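Local coordinates for rhizavidin (PDB 3EW1), which binds biotin with high affinity as a dimeric member of the avidin family, at residues G47-G59 with F68-N80. Numbering follows the deposited sequence.
Sequences GTGCQNSPYPLTG and FSVGWNNSTENCN
The Tyr55 ring is clamped between two groups of 68-80. The edge of the Trp72 indole meets one face, with six-membered ring centroids 5.1 Å apart and planes at 62°, an edge-to-face stack; on the opposite face the Asn74 amide lies nearly parallel, 8° from the ring plane, with ND2 3.2 Å above its centre. With CG set between its own backbone N and carbonyl carbon (chi1 60°), Asn74 spends both amide hydrogens in its own plane, on Ser53 OG at 2.9 Å and Pro54 O at 2.8 Å, while its OD1 accepts from Thr76 N and Glu77 N. Were this asparagine an alanine, Ser53 OG and Pro54 O would probably lose their amide donor, and the backbone N atoms of Thr76 and Glu77 their shared acceptor. At the ring's far end, Tyr55 OH donates to Glu77 O (2.7 Å), and the disulfide joins Cys50 SG to Cys79 SG at 2.1 Å.

The Glu77 carboxylate side is looser and wetter: OE2 takes Cys50 N at 2.9 Å from above the carboxylate plane, whereas OE1 is bridged by one water to Gln51 N and by another to Gln51 O and Ser53 OG. Farther along, the hairpin keeps direct bonds at Thr58–Ser69, but a water links Pro56 O to Gly71 O.

Trp72 packs on Ser81 and has Tyr41 nearby, both biotin-binding residues. The disulfide and the Cys50 N–Glu77 bond pin the turn beside biotin-binding Gly49, while the Tyr55 stack and Asn74 hydrogen bonds fix the segment that follows, consistent with a preorganised pocket rim.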
ATOM      1  N   GLY B  47      -3.118  13.946  19.335  1.00 32.83           N
ATOM      2  CA  GLY B  47      -4.177  13.237  20.051  1.00 32.06           C
ATOM      3  C   GLY B  47      -4.417  11.790  19.631  1.00 32.05           C
ATOM      4  O   GLY B  47      -5.340  11.132  20.147  1.00 33.27           O
ATOM      5  N   THR B  48      -3.592  11.272  18.716  1.00 30.63           N
ATOM      6  CA  THR B  48      -3.758   9.898  18.221  1.00 29.05           C
ATOM      7  C   THR B  48      -2.902   8.905  19.002  1.00 27.74           C
ATOM      8  O   THR B  48      -1.938   9.280  19.657  1.00 27.48           O
ATOM      9  CB  THR B  48      -3.387   9.763  16.726  1.00 29.01           C
ATOM     10  OG1 THR B  48      -2.013  10.075  16.568  1.00 28.61           O
ATOM     11  CG2 THR B  48      -4.205  10.719  15.821  1.00 28.85           C
ATOM     12  N   GLY B  49      -3.261   7.629  18.939  1.00 26.12           N
ATOM     13  CA  GLY B  49      -2.401   6.570  19.505  1.00 24.66           C
ATOM     14  C   GLY B  49      -1.214   6.285  18.595  1.00 23.97           C
ATOM     15  O   GLY B  49      -1.114   6.837  17.491  1.00 23.00           O
ATOM     16  N   CYS B  50      -0.302   5.424  19.039  1.00 22.32           N
ATOM     17  CA  CYS B  50       0.765   4.969  18.172  1.00 21.48           C
ATOM     18  C   CYS B  50       1.607   6.112  17.611  1.00 21.90           C
ATOM     19  O   CYS B  50       1.919   6.138  16.420  1.00 21.00           O
ATOM     20  CB  CYS B  50       0.172   4.106  17.038  1.00 21.06           C
ATOM     21  SG  CYS B  50      -0.426   2.486  17.596  1.00 22.48           S
ATOM     22  N   GLN B  51       1.956   7.032  18.498  1.00 23.70           N
ATOM     23  CA  GLN B  51       2.877   8.124  18.139  1.00 23.92           C
ATOM     24  C   GLN B  51       4.320   7.804  18.514  1.00 24.04           C
ATOM     25  O   GLN B  51       4.579   7.018  19.416  1.00 23.99           O
ATOM     26  CB  GLN B  51       2.481   9.477  18.778  1.00 24.33           C
ATOM     27  CG  GLN B  51       1.103   9.986  18.403  1.00 25.23           C
ATOM     28  CD  GLN B  51       0.850  11.410  18.896  1.00 27.16           C
ATOM     29  OE1 GLN B  51       1.710  12.283  18.764  1.00 29.51           O
ATOM     30  NE2 GLN B  51      -0.320  11.638  19.477  1.00 26.93           N
ATOM     31  N   ASN B  52       5.271   8.456  17.834  1.00 24.16           N
ATOM     32  CA  ASN B  52       6.679   8.475  18.234  1.00 24.88           C
ATOM     33  C   ASN B  52       7.420   7.140  18.224  1.00 24.44           C
ATOM     34  O   ASN B  52       8.396   6.973  18.954  1.00 26.84           O
ATOM     35  CB  ASN B  52       6.854   9.093  19.636  1.00 25.37           C
ATOM     36  CG  ASN B  52       6.081  10.365  19.829  1.00 27.86           C
ATOM     37  OD1 ASN B  52       6.228  11.313  19.056  1.00 29.58           O
ATOM     38  ND2 ASN B  52       5.245  10.407  20.881  1.00 30.62           N
ATOM     39  N   SER B  53       6.949   6.166  17.449  1.00 24.07           N
ATOM     40  CA  SER B  53       7.708   4.924  17.237  1.00 22.05           C
ATOM     41  C   SER B  53       7.547   4.514  15.775  1.00 21.51           C
ATOM     42  O   SER B  53       6.538   4.867  15.151  1.00 20.95           O
ATOM     43  CB  SER B  53       7.283   3.784  18.206  1.00 22.54           C
ATOM     44  OG  SER B  53       5.979   3.322  17.950  1.00 23.24           O
ATOM     45  N   PRO B  54       8.566   3.838  15.204  1.00 21.53           N
ATOM     46  CA  PRO B  54       8.480   3.610  13.747  1.00 20.38           C
ATOM     47  C   PRO B  54       7.645   2.404  13.421  1.00 20.55           C
ATOM     48  O   PRO B  54       7.794   1.366  14.094  1.00 20.77           O
ATOM     49  CB  PRO B  54       9.949   3.366  13.324  1.00 21.57           C
ATOM     50  CG  PRO B  54      10.624   2.814  14.614  1.00 23.10           C
ATOM     51  CD  PRO B  54       9.815   3.304  15.791  1.00 21.30           C
ATOM     52  N   TYR B  55       6.816   2.558  12.390  1.00 18.91           N
ATOM     53  CA  TYR B  55       5.948   1.494  11.861  1.00 17.45           C
ATOM     54  C   TYR B  55       6.365   1.175  10.432  1.00 17.82           C
ATOM     55  O   TYR B  55       6.578   2.084   9.640  1.00 17.90           O
ATOM     56  CB  TYR B  55       4.510   1.963  11.886  1.00 17.83           C
ATOM     57  CG  TYR B  55       3.980   1.931  13.284  1.00 16.94           C
ATOM     58  CD1 TYR B  55       4.145   3.028  14.123  1.00 18.73           C
ATOM     59  CD2 TYR B  55       3.350   0.779  13.807  1.00 18.50           C
ATOM     60  CE1 TYR B  55       3.699   3.014  15.452  1.00 17.12           C
ATOM     61  CE2 TYR B  55       2.863   0.789  15.118  1.00 20.27           C
ATOM     62  CZ  TYR B  55       3.060   1.907  15.938  1.00 19.21           C
ATOM     63  OH  TYR B  55       2.655   1.993  17.249  1.00 20.91           O
ATOM     64  N   PRO B  56       6.472  -0.112  10.084  1.00 17.77           N
ATOM     65  CA  PRO B  56       6.850  -0.478   8.710  1.00 16.62           C
ATOM     66  C   PRO B  56       5.854   0.065   7.701  1.00 16.89           C
ATOM     67  O   PRO B  56       4.636   0.125   7.928  1.00 16.79           O
ATOM     68  CB  PRO B  56       6.781  -2.027   8.736  1.00 16.25           C
ATOM     69  CG  PRO B  56       7.073  -2.367  10.205  1.00 20.01           C
ATOM     70  CD  PRO B  56       6.290  -1.301  10.948  1.00 19.00           C
ATOM     71  N   LEU B  57       6.397   0.484   6.569  1.00 16.76           N
ATOM     72  CA  LEU B  57       5.589   0.894   5.453  1.00 18.39           C
ATOM     73  C   LEU B  57       6.046   0.185   4.212  1.00 17.74           C
ATOM     74  O   LEU B  57       7.226  -0.131   4.043  1.00 17.67           O
ATOM     75  CB  LEU B  57       5.698   2.413   5.333  1.00 20.26           C
ATOM     76  CG  LEU B  57       6.109   3.448   4.313  1.00 23.28           C
ATOM     77  CD1 LEU B  57       6.275   3.144   2.807  1.00 18.93           C
ATOM     78  CD2 LEU B  57       5.317   4.731   4.582  1.00 22.08           C
ATOM     79  N   THR B  58       5.093  -0.092   3.343  1.00 17.60           N
ATOM     80  CA  THR B  58       5.406  -0.751   2.076  1.00 19.14           C
ATOM     81  C   THR B  58       4.512  -0.160   1.000  1.00 18.39           C
ATOM     82  O   THR B  58       3.438   0.315   1.288  1.00 19.89           O
ATOM     83  CB  THR B  58       5.208  -2.256   2.221  1.00 20.22           C
ATOM     84  OG1 THR B  58       5.715  -2.930   1.069  1.00 26.87           O
ATOM     85  CG2 THR B  58       3.774  -2.525   2.446  1.00 20.08           C
ATOM     86  N   GLY B  59       4.927  -0.194  -0.254  1.00 16.69           N
ATOM     87  CA  GLY B  59       4.189   0.537  -1.289  1.00 16.25           C
ATOM     88  C   GLY B  59       4.696   0.199  -2.681  1.00 15.25           C
ATOM     89  O   GLY B  59       5.634  -0.628  -2.837  1.00 14.58           O
ATOM     90  N   PHE B  68       1.014   3.574  -0.770  1.00 15.88           N
ATOM     91  CA  PHE B  68       1.762   2.930   0.291  1.00 16.84           C
ATOM     92  C   PHE B  68       0.854   2.648   1.477  1.00 15.26           C
ATOM     93  O   PHE B  68      -0.245   3.214   1.608  1.00 16.87           O
ATOM     94  CB  PHE B  68       3.035   3.715   0.667  1.00 17.69           C
ATOM     95  CG  PHE B  68       2.804   5.134   1.112  1.00 17.17           C
ATOM     96  CD1 PHE B  68       2.738   6.174   0.175  1.00 21.27           C
ATOM     97  CD2 PHE B  68       2.675   5.442   2.454  1.00 17.48           C
ATOM     98  CE1 PHE B  68       2.557   7.495   0.586  1.00 22.09           C
ATOM     99  CE2 PHE B  68       2.511   6.777   2.885  1.00 18.79           C
ATOM    100  CZ  PHE B  68       2.432   7.784   1.940  1.00 21.33           C
ATOM    101  N   SER B  69       1.336   1.793   2.367  1.00 15.59           N
ATOM    102  CA  SER B  69       0.473   1.128   3.390  1.00 15.77           C
ATOM    103  C   SER B  69       1.204   0.967   4.720  1.00 16.95           C
ATOM    104  O   SER B  69       2.407   0.645   4.725  1.00 16.88           O
ATOM    105  CB  SER B  69       0.106  -0.279   2.899  1.00 16.44           C
ATOM    106  OG  SER B  69      -0.613  -0.269   1.675  1.00 18.23           O
ATOM    107  N   VAL B  70       0.482   1.159   5.836  1.00 17.15           N
ATOM    108  CA  VAL B  70       1.057   1.008   7.174  1.00 17.28           C
ATOM    109  C   VAL B  70       0.019   0.264   8.004  1.00 17.72           C
ATOM    110  O   VAL B  70      -1.145   0.640   8.012  1.00 17.27           O
ATOM    111  CB  VAL B  70       1.392   2.403   7.821  1.00 17.51           C
ATOM    112  CG1 VAL B  70       1.783   2.283   9.268  1.00 18.16           C
ATOM    113  CG2 VAL B  70       2.517   3.140   7.026  1.00 17.95           C
ATOM    114  N   GLY B  71       0.437  -0.839   8.645  1.00 18.67           N
ATOM    115  CA  GLY B  71      -0.366  -1.490   9.702  1.00 18.03           C
ATOM    116  C   GLY B  71       0.087  -0.925  11.049  1.00 19.38           C
ATOM    117  O   GLY B  71       1.288  -0.667  11.247  1.00 19.26           O
ATOM    118  N   TRP B  72      -0.853  -0.710  11.976  1.00 18.51           N
ATOM    119  CA  TRP B  72      -0.530   0.006  13.213  1.00 18.51           C
ATOM    120  C   TRP B  72      -0.124  -0.880  14.422  1.00 18.97           C
ATOM    121  O   TRP B  72      -0.540  -0.641  15.550  1.00 18.72           O
ATOM    122  CB  TRP B  72      -1.645   0.999  13.553  1.00 18.98           C
ATOM    123  CG  TRP B  72      -1.700   2.121  12.495  1.00 17.71           C
ATOM    124  CD1 TRP B  72      -2.657   2.274  11.526  1.00 16.69           C
ATOM    125  CD2 TRP B  72      -0.708   3.136  12.260  1.00 17.53           C
ATOM    126  NE1 TRP B  72      -2.339   3.381  10.728  1.00 18.37           N
ATOM    127  CE2 TRP B  72      -1.156   3.918  11.172  1.00 16.91           C
ATOM    128  CE3 TRP B  72       0.475   3.482  12.893  1.00 20.03           C
ATOM    129  CZ2 TRP B  72      -0.427   5.035  10.690  1.00 19.30           C
ATOM    130  CZ3 TRP B  72       1.202   4.586  12.425  1.00 20.51           C
ATOM    131  CH2 TRP B  72       0.757   5.326  11.311  1.00 18.89           C
ATOM    132  N   ASN B  73       0.745  -1.852  14.163  1.00 19.50           N
ATOM    133  CA  ASN B  73       1.391  -2.646  15.198  1.00 19.76           C
ATOM    134  C   ASN B  73       2.843  -2.861  14.836  1.00 20.68           C
ATOM    135  O   ASN B  73       3.130  -3.448  13.807  1.00 22.84           O
ATOM    136  CB  ASN B  73       0.699  -4.018  15.394  1.00 20.83           C
ATOM    137  CG  ASN B  73       1.219  -4.766  16.641  1.00 21.54           C
ATOM    138  OD1 ASN B  73       1.999  -4.250  17.440  1.00 22.97           O
ATOM    139  ND2 ASN B  73       0.744  -5.986  16.819  1.00 27.37           N
ATOM    140  N   ASN B  74       3.744  -2.373  15.685  1.00 19.79           N
ATOM    141  CA  ASN B  74       5.184  -2.584  15.545  1.00 19.93           C
ATOM    142  C   ASN B  74       5.808  -3.351  16.759  1.00 20.15           C
ATOM    143  O   ASN B  74       7.029  -3.460  16.843  1.00 20.06           O
ATOM    144  CB  ASN B  74       5.868  -1.219  15.323  1.00 19.81           C
ATOM    145  CG  ASN B  74       5.642  -0.275  16.480  1.00 19.08           C
ATOM    146  OD1 ASN B  74       4.998  -0.641  17.492  1.00 21.25           O
ATOM    147  ND2 ASN B  74       6.158   0.942  16.356  1.00 19.83           N
ATOM    148  N   SER B  75       4.963  -3.857  17.672  1.00 21.52           N
ATOM    149  CA  SER B  75       5.338  -4.514  18.973  1.00 21.44           C
ATOM    150  C   SER B  75       5.698  -3.535  20.094  1.00 22.09           C
ATOM    151  O   SER B  75       5.960  -3.906  21.225  1.00 23.16           O
ATOM    152  CB  SER B  75       6.421  -5.621  18.848  1.00 22.12           C
ATOM    153  OG  SER B  75       7.723  -5.040  18.703  1.00 23.63           O
ATOM    154  N   THR B  76       5.746  -2.252  19.771  1.00 21.90           N
ATOM    155  CA  THR B  76       5.859  -1.228  20.789  1.00 21.54           C
ATOM    156  C   THR B  76       4.452  -0.737  21.146  1.00 21.50           C
ATOM    157  O   THR B  76       4.092  -0.636  22.326  1.00 21.83           O
ATOM    158  CB  THR B  76       6.763  -0.059  20.325  1.00 21.92           C
ATOM    159  OG1 THR B  76       8.119  -0.529  20.260  1.00 21.83           O
ATOM    160  CG2 THR B  76       6.695   1.164  21.307  1.00 22.68           C
ATOM    161  N   GLU B  77       3.641  -0.455  20.135  1.00 20.06           N
ATOM    162  CA  GLU B  77       2.262  -0.072  20.389  1.00 19.65           C
ATOM    163  C   GLU B  77       1.408  -0.573  19.257  1.00 19.30           C
ATOM    164  O   GLU B  77       1.752  -0.413  18.073  1.00 19.46           O
ATOM    165  CB  GLU B  77       2.116   1.433  20.610  1.00 19.73           C
ATOM    166  CG  GLU B  77       0.785   1.889  21.115  1.00 21.84           C
ATOM    167  CD  GLU B  77       0.733   3.390  21.399  1.00 22.78           C
ATOM    168  OE1 GLU B  77       1.819   4.007  21.443  1.00 25.50           O
ATOM    169  OE2 GLU B  77      -0.401   3.930  21.551  1.00 26.89           O
ATOM    170  N   ASN B  78       0.290  -1.169  19.635  1.00 19.48           N
ATOM    171  CA  ASN B  78      -0.698  -1.703  18.709  1.00 19.75           C
ATOM    172  C   ASN B  78      -1.991  -0.888  18.747  1.00 20.91           C
ATOM    173  O   ASN B  78      -2.670  -0.824  19.777  1.00 22.83           O
ATOM    174  CB  ASN B  78      -0.978  -3.187  19.024  1.00 19.73           C
ATOM    175  CG  ASN B  78      -2.077  -3.798  18.150  1.00 20.93           C
ATOM    176  OD1 ASN B  78      -2.362  -3.318  17.047  1.00 21.94           O
ATOM    177  ND2 ASN B  78      -2.696  -4.889  18.640  1.00 24.64           N
ATOM    178  N   CYS B  79      -2.356  -0.309  17.612  1.00 19.56           N
ATOM    179  CA  CYS B  79      -3.582   0.487  17.505  1.00 19.84           C
ATOM    180  C   CYS B  79      -4.646  -0.221  16.668  1.00 19.68           C
ATOM    181  O   CYS B  79      -5.690   0.359  16.364  1.00 20.23           O
ATOM    182  CB  CYS B  79      -3.297   1.893  16.951  1.00 19.90           C
ATOM    183  SG  CYS B  79      -2.399   2.906  18.180  1.00 23.42           S
ATOM    184  N   ASN B  80      -4.392  -1.488  16.329  1.00 19.36           N
ATOM    185  CA  ASN B  80      -5.415  -2.339  15.688  1.00 19.30           C
ATOM    186  C   ASN B  80      -6.114  -1.641  14.519  1.00 18.67           C
ATOM    187  O   ASN B  80      -7.330  -1.483  14.512  1.00 20.52           O
ATOM    188  CB  ASN B  80      -6.467  -2.807  16.735  1.00 19.28           C
ATOM    189  CG  ASN B  80      -7.348  -3.927  16.205  1.00 21.85           C
ATOM    190  OD1 ASN B  80      -6.891  -4.790  15.444  1.00 22.87           O
ATOM    191  ND2 ASN B  80      -8.610  -3.927  16.616  1.00 25.33           N
TER
HETATM  192  O   HOH W   1       1.599   6.856  21.448  1.00 26.20           O
HETATM  193  O   HOH W   2       4.432   4.387  19.983  1.00 29.86           O
HETATM  194  O   HOH W   3       3.139  -1.499   9.466  1.00 20.53           O